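Local coordinates for CLIP-associating protein 2 (PDB 3WOZ) that probably binds tubulin through its TOG domains and contributes to the control of microtubule dynamics, at residues T69-I74 against V108-D113; L11-S16 against R22-L27. All blocks are in the same frame, centred on the assembly; numbering follows the deposited sequence.

Contact 1 (T69-I74 against V108-D113); sequences TLVDFI and VQKALD
Val71 and Ala111 mark the point where two helices running the same way come level, their CA atoms 5.7 Å apart. The axes of the short segments 69-74 and 108-113 are nearly parallel, at 7° and 9.2 Å, and no hydrogen bond joins them; the contact is made by packing, mostly of side chains. Val71 and Lys110 supply the closest of it. Methyl CG2 of Val71 lies 3.8 Å from CG of Lys110, the two side chains crossing at about a right angle, so the lysine gives its aliphatic root to the valine. With CG standing anti to the backbone N (chi1 172°) and a bend at chi2, the Lys110 chain then runs on to an exposed end. Deeper in, Leu70 points at the partner helix and brings CD1 to 4.4 Å from the CB of Ala111. Ile74, a turn further on, reaches with CD1 to 4.2 Å from the carbonyl O of Ala111, an oxygen that also accepts a bond from Thr115 OG1. Ile74 packs on Leu88 of helix 85-96 as well. Such side-by-side, near-parallel packing, here of helix 60-77 on helix 102-118, is characteristic of the HEAT-repeat array of a TOG domain.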
ATOM      1  N   THR A  69       1.411  12.127  10.594  1.00 39.74           N
ATOM      2  CA  THR A  69       2.229  13.054   9.818  1.00 39.85           C
ATOM      3  C   THR A  69       2.262  12.663   8.335  1.00 39.86           C
ATOM      4  O   THR A  69       2.352  13.529   7.465  1.00 39.70           O
ATOM      5  CB  THR A  69       3.667  13.120  10.381  1.00 39.87           C
ATOM      6  OG1 THR A  69       3.611  13.235  11.805  1.00 39.30           O
ATOM      7  CG2 THR A  69       4.433  14.321   9.818  1.00 39.90           C
ATOM      8  N   LEU A  70       2.178  11.358   8.062  1.00 40.01           N
ATOM      9  CA  LEU A  70       2.194  10.831   6.690  1.00 40.05           C
ATOM     10  C   LEU A  70       1.108  11.442   5.816  1.00 40.30           C
ATOM     11  O   LEU A  70       1.337  11.704   4.634  1.00 40.10           O
ATOM     12  CB  LEU A  70       2.044   9.303   6.679  1.00 40.08           C
ATOM     13  CG  LEU A  70       3.271   8.383   6.696  1.00 39.92           C
ATOM     14  CD1 LEU A  70       2.815   6.927   6.630  1.00 40.05           C
ATOM     15  CD2 LEU A  70       4.228   8.679   5.538  1.00 39.37           C
ATOM     16  N   VAL A  71      -0.065  11.672   6.408  1.00 40.72           N
ATOM     17  CA  VAL A  71      -1.219  12.217   5.691  1.00 41.02           C
ATOM     18  C   VAL A  71      -0.868  13.573   5.077  1.00 41.24           C
ATOM     19  O   VAL A  71      -1.057  13.785   3.881  1.00 41.06           O
ATOM     20  CB  VAL A  71      -2.461  12.327   6.614  1.00 41.16           C
ATOM     21  CG1 VAL A  71      -3.602  13.087   5.930  1.00 41.18           C
ATOM     22  CG2 VAL A  71      -2.929  10.942   7.034  1.00 41.49           C
ATOM     23  N   ASP A  72      -0.330  14.464   5.905  1.00 41.64           N
ATOM     24  CA  ASP A  72       0.115  15.788   5.474  1.00 42.25           C
ATOM     25  C   ASP A  72       1.295  15.725   4.515  1.00 41.90           C
ATOM     26  O   ASP A  72       1.369  16.505   3.567  1.00 41.64           O
ATOM     27  CB  ASP A  72       0.495  16.629   6.692  1.00 42.51           C
ATOM     28  CG  ASP A  72      -0.698  16.974   7.538  1.00 44.77           C
ATOM     29  OD1 ASP A  72      -0.876  16.342   8.607  1.00 47.67           O
ATOM     30  OD2 ASP A  72      -1.473  17.858   7.116  1.00 46.27           O
ATOM     31  N   PHE A  73       2.212  14.799   4.785  1.00 41.76           N
ATOM     32  CA  PHE A  73       3.413  14.614   3.976  1.00 41.69           C
ATOM     33  C   PHE A  73       3.052  14.172   2.570  1.00 41.78           C
ATOM     34  O   PHE A  73       3.530  14.753   1.596  1.00 41.76           O
ATOM     35  CB  PHE A  73       4.346  13.600   4.647  1.00 41.65           C
ATOM     36  CG  PHE A  73       5.569  13.259   3.842  1.00 41.37           C
ATOM     37  CD1 PHE A  73       5.739  11.978   3.328  1.00 41.04           C
ATOM     38  CD2 PHE A  73       6.560  14.209   3.612  1.00 41.24           C
ATOM     39  CE1 PHE A  73       6.874  11.647   2.602  1.00 40.39           C
ATOM     40  CE2 PHE A  73       7.693  13.889   2.879  1.00 40.83           C
ATOM     41  CZ  PHE A  73       7.855  12.604   2.382  1.00 40.54           C
ATOM     42  N   ILE A  74       2.195  13.155   2.472  1.00 41.76           N
ATOM     43  CA  ILE A  74       1.709  12.678   1.187  1.00 41.91           C
ATOM     44  C   ILE A  74       0.948  13.781   0.438  1.00 42.46           C
ATOM     45  O   ILE A  74       1.194  14.010  -0.745  1.00 42.29           O
ATOM     46  CB  ILE A  74       0.827  11.411   1.331  1.00 41.68           C
ATOM     47  CG1 ILE A  74       1.651  10.236   1.873  1.00 41.50           C
ATOM     48  CG2 ILE A  74       0.198  11.039  -0.005  1.00 41.28           C
ATOM     49  CD1 ILE A  74       0.820   9.146   2.531  1.00 39.83           C
ATOM     50  N   VAL A 108      -3.434   3.733   9.924  1.00 34.31           N
ATOM     51  CA  VAL A 108      -2.835   3.046   8.780  1.00 34.29           C
ATOM     52  C   VAL A 108      -3.823   3.075   7.621  1.00 34.25           C
ATOM     53  O   VAL A 108      -3.457   3.420   6.497  1.00 34.13           O
ATOM     54  CB  VAL A 108      -2.456   1.577   9.105  1.00 34.12           C
ATOM     55  CG1 VAL A 108      -1.817   0.906   7.889  1.00 34.27           C
ATOM     56  CG2 VAL A 108      -1.518   1.506  10.295  1.00 33.84           C
ATOM     57  N   GLN A 109      -5.079   2.732   7.905  1.00 34.27           N
ATOM     58  CA  GLN A 109      -6.130   2.774   6.888  1.00 34.43           C
ATOM     59  C   GLN A 109      -6.253   4.167   6.268  1.00 34.59           C
ATOM     60  O   GLN A 109      -6.365   4.301   5.047  1.00 34.86           O
ATOM     61  CB  GLN A 109      -7.477   2.305   7.450  1.00 34.37           C
ATOM     62  CG  GLN A 109      -8.557   2.102   6.383  1.00 34.16           C
ATOM     63  CD  GLN A 109      -8.136   1.095   5.319  1.00 34.12           C
ATOM     64  OE1 GLN A 109      -8.053  -0.103   5.582  1.00 34.55           O
ATOM     65  NE2 GLN A 109      -7.856   1.583   4.116  1.00 33.75           N
ATOM     66  N   LYS A 110      -6.204   5.193   7.116  1.00 34.80           N
ATOM     67  CA  LYS A 110      -6.273   6.578   6.670  1.00 34.88           C
ATOM     68  C   LYS A 110      -5.108   6.916   5.739  1.00 34.64           C
ATOM     69  O   LYS A 110      -5.313   7.498   4.674  1.00 34.63           O
ATOM     70  CB  LYS A 110      -6.307   7.533   7.872  1.00 34.98           C
ATOM     71  CG  LYS A 110      -6.183   9.021   7.522  1.00 35.98           C
ATOM     72  CD  LYS A 110      -7.399   9.526   6.758  1.00 38.21           C
ATOM     73  CE  LYS A 110      -7.357  11.033   6.575  1.00 39.60           C
ATOM     74  NZ  LYS A 110      -8.394  11.467   5.593  1.00 42.16           N
ATOM     75  N   ALA A 111      -3.896   6.554   6.154  1.00 34.32           N
ATOM     76  CA  ALA A 111      -2.706   6.740   5.325  1.00 34.16           C
ATOM     77  C   ALA A 111      -2.819   6.007   3.983  1.00 33.88           C
ATOM     78  O   ALA A 111      -2.423   6.544   2.946  1.00 33.85           O
ATOM     79  CB  ALA A 111      -1.461   6.303   6.076  1.00 34.00           C
ATOM     80  N   LEU A 112      -3.359   4.788   4.009  1.00 33.74           N
ATOM     81  CA  LEU A 112      -3.614   4.025   2.787  1.00 33.86           C
ATOM     82  C   LEU A 112      -4.614   4.730   1.875  1.00 34.23           C
ATOM     83  O   LEU A 112      -4.422   4.761   0.659  1.00 34.09           O
ATOM     84  CB  LEU A 112      -4.127   2.615   3.104  1.00 33.62           C
ATOM     85  CG  LEU A 112      -3.141   1.533   3.548  1.00 33.53           C
ATOM     86  CD1 LEU A 112      -3.909   0.330   4.088  1.00 32.96           C
ATOM     87  CD2 LEU A 112      -2.209   1.115   2.397  1.00 33.66           C
ATOM     88  N   ASP A 113      -5.679   5.280   2.465  1.00 34.49           N
ATOM     89  CA  ASP A 113      -6.719   5.966   1.697  1.00 35.07           C
ATOM     90  C   ASP A 113      -6.154   7.214   1.019  1.00 35.29           C
ATOM     91  O   ASP A 113      -6.451   7.480  -0.147  1.00 35.29           O
ATOM     92  CB  ASP A 113      -7.909   6.351   2.591  1.00 35.45           C
ATOM     93  CG  ASP A 113      -8.693   5.147   3.095  1.00 36.32           C
ATOM     94  OD1 ASP A 113      -8.540   4.018   2.571  1.00 36.57           O
ATOM     95  OD2 ASP A 113      -9.490   5.337   4.029  1.00 39.10           O
TER

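Contact 2 (L11-S16 against R22-L27); sequences LNRCAS and RKEGLL
Arg22 makes the one hydrogen bond between the segments, NH1 to the carbonyl O of Ser16 at 3.1 Å. The bond is almost straight, 172° at the hydrogen, and the oxygen lies at the edge of the guanidinium, in its plane. CG and CD of Arg22 run past the carbonyl oxygens of Cys14 and Ser16, and the bend at chi3 (-56°) then turns the guanidinium so that NH1 reaches Ser16 O. The group has a second partner in Asp57, whose OD2 forms a salt bridge with NE. Cut back to alanine, this position would probably leave Ser16 O without its donor and Asp57 without its charged mate. The Ser16 hydroxyl, for its part, bonds to Asn18 N within the turn.

Backbone meets backbone next to this: Arg22 CA lies 3.2 Å from Arg13 O in a CA-H...O contact.

Packing does the rest, centred on Gly25. CB of Arg13 sits 3.6 Å from Gly25 CA, where a side chain on the glycine would run into the backbone of Arg13 and Cys14. Cys14 SG lies 3.5 Å from Gly25 C, and 4.3 Å from CD2 of Leu26.

Arg13 and Glu24 carry opposite charges, but NH1 of Arg13 and OE2 of Glu24 stay 5.8 Å apart, too far for a salt bridge.

A short helix turning tightly into a longer one, with glycine at the close approach, forms the first helical hairpin of this HEAT-repeat TOG domain.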
ATOM      1  N   LEU A  11      14.726  17.185  10.926  1.00 57.12           N
ATOM      2  CA  LEU A  11      15.026  15.856  10.399  1.00 56.74           C
ATOM      3  C   LEU A  11      16.003  15.104  11.299  1.00 56.60           C
ATOM      4  O   LEU A  11      15.887  13.887  11.458  1.00 56.48           O
ATOM      5  CB  LEU A  11      15.544  15.938   8.957  1.00 56.54           C
ATOM      6  CG  LEU A  11      14.582  16.507   7.900  1.00 56.27           C
ATOM      7  CD1 LEU A  11      15.232  16.530   6.523  1.00 55.72           C
ATOM      8  CD2 LEU A  11      13.267  15.734   7.851  1.00 55.70           C
ATOM      9  N   ASN A  12      16.947  15.836  11.895  1.00 56.49           N
ATOM     10  CA  ASN A  12      17.868  15.275  12.891  1.00 56.41           C
ATOM     11  C   ASN A  12      17.130  14.695  14.096  1.00 56.02           C
ATOM     12  O   ASN A  12      17.451  13.601  14.556  1.00 56.01           O
ATOM     13  CB  ASN A  12      18.878  16.330  13.370  1.00 56.63           C
ATOM     14  CG  ASN A  12      20.005  16.575  12.372  1.00 57.27           C
ATOM     15  OD1 ASN A  12      20.255  15.773  11.470  1.00 58.36           O
ATOM     16  ND2 ASN A  12      20.696  17.696  12.542  1.00 58.29           N
ATOM     17  N   ARG A  13      16.142  15.435  14.592  1.00 55.66           N
ATOM     18  CA  ARG A  13      15.340  15.000  15.736  1.00 55.49           C
ATOM     19  C   ARG A  13      14.480  13.775  15.402  1.00 55.07           C
ATOM     20  O   ARG A  13      14.299  12.897  16.244  1.00 55.16           O
ATOM     21  CB  ARG A  13      14.473  16.150  16.259  1.00 55.68           C
ATOM     22  CG  ARG A  13      15.258  17.282  16.910  1.00 56.28           C
ATOM     23  CD  ARG A  13      14.367  18.479  17.212  1.00 57.91           C
ATOM     24  NE  ARG A  13      15.097  19.515  17.941  1.00 59.95           N
ATOM     25  CZ  ARG A  13      14.551  20.613  18.465  1.00 60.82           C
ATOM     26  NH1 ARG A  13      13.247  20.846  18.347  1.00 60.31           N
ATOM     27  NH2 ARG A  13      15.317  21.485  19.115  1.00 60.79           N
ATOM     28  N   CYS A  14      13.972  13.716  14.171  1.00 54.40           N
ATOM     29  CA  CYS A  14      13.223  12.555  13.687  1.00 53.90           C
ATOM     30  C   CYS A  14      14.095  11.305  13.570  1.00 53.99           C
ATOM     31  O   CYS A  14      13.605  10.186  13.746  1.00 53.93           O
ATOM     32  CB  CYS A  14      12.584  12.849  12.330  1.00 53.68           C
ATOM     33  SG  CYS A  14      11.299  14.100  12.363  1.00 52.30           S
ATOM     34  N   ALA A  15      15.377  11.504  13.266  1.00 53.88           N
ATOM     35  CA  ALA A  15      16.328  10.408  13.100  1.00 54.14           C
ATOM     36  C   ALA A  15      16.986   9.979  14.417  1.00 54.35           C
ATOM     37  O   ALA A  15      17.765   9.023  14.441  1.00 54.44           O
ATOM     38  CB  ALA A  15      17.394  10.782  12.069  1.00 54.14           C
ATOM     39  N   SER A  16      16.665  10.679  15.502  1.00 54.50           N
ATOM     40  CA  SER A  16      17.246  10.402  16.816  1.00 54.85           C
ATOM     41  C   SER A  16      16.897   9.014  17.341  1.00 55.09           C
ATOM     42  O   SER A  16      15.790   8.521  17.133  1.00 55.07           O
ATOM     43  CB  SER A  16      16.798  11.454  17.833  1.00 54.74           C
ATOM     44  OG  SER A  16      17.284  11.150  19.129  1.00 54.59           O
ATOM     45  N   ARG A  22      12.416  12.133  18.750  1.00 53.96           N
ATOM     46  CA  ARG A  22      11.649  11.783  17.550  1.00 53.42           C
ATOM     47  C   ARG A  22      10.256  12.403  17.585  1.00 53.32           C
ATOM     48  O   ARG A  22       9.765  12.897  16.570  1.00 53.05           O
ATOM     49  CB  ARG A  22      11.562  10.265  17.371  1.00 53.19           C
ATOM     50  CG  ARG A  22      12.885   9.613  17.005  1.00 52.43           C
ATOM     51  CD  ARG A  22      12.711   8.205  16.438  1.00 51.21           C
ATOM     52  NE  ARG A  22      11.972   7.309  17.329  1.00 51.14           N
ATOM     53  CZ  ARG A  22      12.506   6.602  18.324  1.00 51.22           C
ATOM     54  NH1 ARG A  22      13.806   6.671  18.592  1.00 50.92           N
ATOM     55  NH2 ARG A  22      11.730   5.820  19.060  1.00 50.63           N
ATOM     56  N   LYS A  23       9.634  12.379  18.762  1.00 53.41           N
ATOM     57  CA  LYS A  23       8.334  13.006  18.986  1.00 53.51           C
ATOM     58  C   LYS A  23       8.396  14.508  18.700  1.00 53.48           C
ATOM     59  O   LYS A  23       7.549  15.049  17.979  1.00 53.44           O
ATOM     60  CB  LYS A  23       7.874  12.748  20.426  1.00 53.69           C
ATOM     61  CG  LYS A  23       6.666  13.554  20.874  1.00 54.61           C
ATOM     62  CD  LYS A  23       6.385  13.351  22.360  1.00 56.49           C
ATOM     63  CE  LYS A  23       5.307  14.309  22.856  1.00 57.83           C
ATOM     64  NZ  LYS A  23       4.936  14.043  24.278  1.00 58.80           N
ATOM     65  N   GLU A  24       9.408  15.170  19.258  1.00 53.32           N
ATOM     66  CA  GLU A  24       9.592  16.607  19.074  1.00 53.34           C
ATOM     67  C   GLU A  24       9.878  16.950  17.612  1.00 52.57           C
ATOM     68  O   GLU A  24       9.387  17.955  17.105  1.00 52.52           O
ATOM     69  CB  GLU A  24      10.705  17.136  19.986  1.00 53.64           C
ATOM     70  CG  GLU A  24      10.427  18.525  20.568  1.00 55.41           C
ATOM     71  CD  GLU A  24       9.171  18.579  21.440  1.00 57.59           C
ATOM     72  OE1 GLU A  24       8.887  17.604  22.178  1.00 58.26           O
ATOM     73  OE2 GLU A  24       8.465  19.612  21.391  1.00 59.33           O
ATOM     74  N   GLY A  25      10.656  16.099  16.944  1.00 51.79           N
ATOM     75  CA  GLY A  25      10.919  16.235  15.510  1.00 50.96           C
ATOM     76  C   GLY A  25       9.666  16.153  14.651  1.00 50.51           C
ATOM     77  O   GLY A  25       9.480  16.965  13.737  1.00 50.45           O
ATOM     78  N   LEU A  26       8.808  15.175  14.946  1.00 49.56           N
ATOM     79  CA  LEU A  26       7.541  15.001  14.228  1.00 48.98           C
ATOM     80  C   LEU A  26       6.587  16.181  14.421  1.00 48.63           C
ATOM     81  O   LEU A  26       5.873  16.559  13.495  1.00 48.47           O
ATOM     82  CB  LEU A  26       6.859  13.682  14.615  1.00 48.57           C
ATOM     83  CG  LEU A  26       7.495  12.398  14.070  1.00 48.42           C
ATOM     84  CD1 LEU A  26       6.892  11.175  14.738  1.00 47.40           C
ATOM     85  CD2 LEU A  26       7.355  12.303  12.550  1.00 48.12           C
ATOM     86  N   LEU A  27       6.578  16.749  15.625  1.00 48.44           N
ATOM     87  CA  LEU A  27       5.832  17.979  15.897  1.00 48.28           C
ATOM     88  C   LEU A  27       6.360  19.133  15.040  1.00 47.99           C
ATOM     89  O   LEU A  27       5.579  19.883  14.457  1.00 47.81           O
ATOM     90  CB  LEU A  27       5.894  18.346  17.383  1.00 48.31           C
ATOM     91  CG  LEU A  27       5.145  17.447  18.376  1.00 48.67           C
ATOM     92  CD1 LEU A  27       5.530  17.783  19.809  1.00 48.59           C
ATOM     93  CD2 LEU A  27       3.635  17.543  18.188  1.00 48.85           C
TER

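How the contacts relate
Contact 1 lies deeper, its centre about 11 Å from the centre of the chain, whereas contact 2 sits near the N-terminal end, about 24 Å out and partly buried. The first joins helices 60-77 and 102-118, well separated in sequence, by apolar packing that includes the aliphatic part of a lysine, without a hydrogen bond. The second joins neighbours, helices 7-14 and 19-34, across a short turn, and adds backbone approach and a charged arginine to its packing. They share no helix but do touch: OG1 of Thr69 lies 3.9 Å from CD2 of Leu26, and helix 60-77 contacts both helix 19-34 and helix 102-118.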